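Local coordinates for protein inositol-3-phosphate synthase (Caenorhabditis elegans, PDB 1VKO) that belongs to the inositol-phosphate synthase family and binds nicotinamide-adenine-dinucleotide with a Rossmann-type domain, at residues K73-G78 with E239-I244. Sequence-based numbering, arbitrary orientation.
Sequences KPRKTG and ELECVI
Lys76 O is gripped by two backbone donors, Glu241 N at 2.8 Å and Cys242 N at 3.0 Å. This forked bond opens a parallel pairing that continues as Gly78 N donates to Cys242 O and Ile244 N to Gly78 O. Lys76 N gives a weak hydrogen bond to Glu241 OE2 (3.5 Å); the Glu241 chain, bent at chi2, brings its carboxylate there while OE1 rests against the aliphatic CG of Arg75. The long, extended chain of Lys76 suits this solvent-exposed loop position, where CD passes Glu239 O and NZ bonds to His238 O at the end of helix 220-238. Glu239, at positive phi, closes that helix with a Schellman motif and turns the chain toward strand 242-247. Within its own segment, Thr77 keeps its hydroxyl satisfied by bonding OG1 to Arg75 O (2.8 Å); chi1 of -67° sets OG1 beside the backbone N and places CG2 against Ile244 CD1 (4.0 Å). On the other face, Gly78 has no side chain, and the CD1 methyl of Leu240 packs directly on its CA at 3.7 Å. Strands 77-82 and 242-247 thus join as neighbours in the parallel sheet of a Rossmann-type fold.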
ATOM      1  N   LYS A  73      -0.076 -48.432  -4.972  1.00 31.71           N
ATOM      2  CA  LYS A  73      -0.683 -48.317  -3.648  1.00 29.93           C
ATOM      3  C   LYS A  73       0.244 -47.545  -2.728  1.00 28.84           C
ATOM      4  O   LYS A  73       1.379 -47.968  -2.521  1.00 26.46           O
ATOM      5  CB  LYS A  73      -1.041 -49.670  -3.034  1.00 26.88           C
ATOM      6  CG  LYS A  73      -2.124 -49.549  -1.971  1.00 31.60           C
ATOM      7  CD  LYS A  73      -1.849 -50.411  -0.752  1.00 42.19           C
ATOM      8  CE  LYS A  73      -2.474 -51.792  -0.875  1.00 56.65           C
ATOM      9  NZ  LYS A  73      -2.208 -52.664   0.325  1.00 60.56           N
ATOM     10  N   PRO A  74      -0.211 -46.392  -2.225  1.00 30.49           N
ATOM     11  CA  PRO A  74       0.566 -45.643  -1.244  1.00 31.57           C
ATOM     12  C   PRO A  74       0.813 -46.497  -0.008  1.00 33.48           C
ATOM     13  O   PRO A  74      -0.088 -47.204   0.437  1.00 30.09           O
ATOM     14  CB  PRO A  74      -0.320 -44.425  -0.954  1.00 31.68           C
ATOM     15  CG  PRO A  74      -1.107 -44.249  -2.236  1.00 27.86           C
ATOM     16  CD  PRO A  74      -1.445 -45.669  -2.601  1.00 29.03           C
ATOM     17  N   ARG A  75       2.047 -46.446   0.503  1.00 34.16           N
ATOM     18  CA  ARG A  75       2.435 -47.196   1.694  1.00 33.12           C
ATOM     19  C   ARG A  75       1.878 -46.570   2.982  1.00 34.20           C
ATOM     20  O   ARG A  75       1.556 -45.364   3.016  1.00 33.90           O
ATOM     21  CB  ARG A  75       3.952 -47.280   1.778  1.00 31.57           C
ATOM     22  CG  ARG A  75       4.551 -48.397   0.943  1.00 37.27           C
ATOM     23  CD  ARG A  75       4.832 -48.002  -0.504  1.00 41.72           C
ATOM     24  NE  ARG A  75       5.560 -49.042  -1.241  1.00 41.18           N
ATOM     25  CZ  ARG A  75       6.811 -48.936  -1.662  1.00 31.27           C
ATOM     26  NH1 ARG A  75       7.525 -47.837  -1.436  1.00 38.11           N
ATOM     27  NH2 ARG A  75       7.350 -49.930  -2.326  1.00 42.52           N
ATOM     28  N   LYS A  76       1.760 -47.391   4.036  1.00 32.34           N
ATOM     29  CA  LYS A  76       1.298 -46.907   5.347  1.00 28.80           C
ATOM     30  C   LYS A  76       2.362 -46.001   5.925  1.00 26.91           C
ATOM     31  O   LYS A  76       3.511 -46.419   6.091  1.00 29.80           O
ATOM     32  CB  LYS A  76       0.995 -48.052   6.307  1.00 25.34           C
ATOM     33  CG  LYS A  76       0.169 -47.599   7.502  1.00 25.01           C
ATOM     34  CD  LYS A  76       0.024 -48.690   8.568  1.00 16.48           C
ATOM     35  CE  LYS A  76      -0.849 -48.163   9.694  1.00 30.77           C
ATOM     36  NZ  LYS A  76      -0.863 -49.055  10.881  1.00 33.94           N
ATOM     37  N   THR A  77       1.986 -44.774   6.242  1.00 24.55           N
ATOM     38  CA  THR A  77       2.978 -43.691   6.400  1.00 22.18           C
ATOM     39  C   THR A  77       2.923 -42.932   7.719  1.00 20.35           C
ATOM     40  O   THR A  77       1.915 -42.344   8.073  1.00 19.95           O
ATOM     41  CB  THR A  77       2.848 -42.730   5.194  1.00 22.56           C
ATOM     42  OG1 THR A  77       3.254 -43.436   4.019  1.00 22.32           O
ATOM     43  CG2 THR A  77       3.827 -41.564   5.253  1.00 15.21           C
ATOM     44  N   GLY A  78       4.027 -42.955   8.450  1.00 21.57           N
ATOM     45  CA  GLY A  78       4.134 -42.164   9.676  1.00 20.11           C
ATOM     46  C   GLY A  78       4.979 -40.934   9.420  1.00 20.14           C
ATOM     47  O   GLY A  78       5.974 -41.008   8.692  1.00 18.22           O
ATOM     48  N   GLU A 239       3.293 -50.075  12.579  1.00 25.78           N
ATOM     49  CA  GLU A 239       3.489 -51.041  11.511  1.00 29.11           C
ATOM     50  C   GLU A 239       3.592 -50.315  10.168  1.00 27.61           C
ATOM     51  O   GLU A 239       2.993 -50.717   9.165  1.00 29.30           O
ATOM     52  CB  GLU A 239       2.332 -52.051  11.527  1.00 28.59           C
ATOM     53  CG  GLU A 239       2.753 -53.497  11.450  1.00 39.07           C
ATOM     54  CD  GLU A 239       1.809 -54.388  12.243  1.00 49.16           C
ATOM     55  OE1 GLU A 239       0.585 -54.387  11.968  1.00 46.08           O
ATOM     56  OE2 GLU A 239       2.299 -55.072  13.162  1.00 52.81           O
ATOM     57  N   LEU A 240       4.376 -49.244  10.176  1.00 29.28           N
ATOM     58  CA  LEU A 240       4.525 -48.317   9.059  1.00 26.04           C
ATOM     59  C   LEU A 240       5.468 -48.839   7.996  1.00 25.81           C
ATOM     60  O   LEU A 240       6.491 -49.426   8.301  1.00 26.44           O
ATOM     61  CB  LEU A 240       5.101 -47.007   9.586  1.00 25.23           C
ATOM     62  CG  LEU A 240       4.300 -46.347  10.710  1.00 26.04           C
ATOM     63  CD1 LEU A 240       5.118 -45.253  11.360  1.00 11.36           C
ATOM     64  CD2 LEU A 240       2.949 -45.801  10.219  1.00 23.46           C
ATOM     65  N   GLU A 241       5.141 -48.589   6.741  1.00 27.20           N
ATOM     66  CA  GLU A 241       6.059 -48.914   5.664  1.00 28.84           C
ATOM     67  C   GLU A 241       6.858 -47.719   5.173  1.00 29.22           C
ATOM     68  O   GLU A 241       7.830 -47.925   4.458  1.00 32.25           O
ATOM     69  CB  GLU A 241       5.313 -49.529   4.482  1.00 30.62           C
ATOM     70  CG  GLU A 241       4.566 -50.825   4.784  1.00 37.23           C
ATOM     71  CD  GLU A 241       3.343 -50.953   3.907  1.00 48.91           C
ATOM     72  OE1 GLU A 241       3.509 -51.171   2.687  1.00 55.48           O
ATOM     73  OE2 GLU A 241       2.218 -50.806   4.432  1.00 55.98           O
ATOM     74  N   CYS A 242       6.435 -46.490   5.500  1.00 25.34           N
ATOM     75  CA  CYS A 242       7.213 -45.273   5.162  1.00 25.02           C
ATOM     76  C   CYS A 242       7.270 -44.348   6.358  1.00 22.78           C
ATOM     77  O   CYS A 242       6.235 -43.960   6.903  1.00 21.59           O
ATOM     78  CB  CYS A 242       6.603 -44.514   3.981  1.00 26.46           C
ATOM     79  SG  CYS A 242       7.637 -43.188   3.301  1.00 31.00           S
ATOM     80  N   VAL A 243       8.482 -43.999   6.774  1.00 21.72           N
ATOM     81  CA  VAL A 243       8.655 -43.102   7.913  1.00 21.91           C
ATOM     82  C   VAL A 243       9.362 -41.869   7.376  1.00 22.18           C
ATOM     83  O   VAL A 243      10.407 -41.990   6.724  1.00 20.27           O
ATOM     84  CB  VAL A 243       9.519 -43.748   9.033  1.00 19.72           C
ATOM     85  CG1 VAL A 243       9.762 -42.783  10.156  1.00 13.58           C
ATOM     86  CG2 VAL A 243       8.840 -44.972   9.576  1.00 27.35           C
ATOM     87  N   ILE A 244       8.779 -40.705   7.639  1.00 20.76           N
ATOM     88  CA  ILE A 244       9.373 -39.438   7.255  1.00 21.24           C
ATOM     89  C   ILE A 244       9.555 -38.623   8.527  1.00 22.00           C
ATOM     90  O   ILE A 244       8.637 -38.546   9.363  1.00 18.98           O
ATOM     91  CB  ILE A 244       8.485 -38.667   6.250  1.00 21.01           C
ATOM     92  CG1 ILE A 244       8.268 -39.475   4.994  1.00 14.93           C
ATOM     93  CG2 ILE A 244       9.119 -37.272   5.881  1.00 24.98           C
ATOM     94  CD1 ILE A 244       6.882 -39.195   4.333  1.00 21.03           C
TER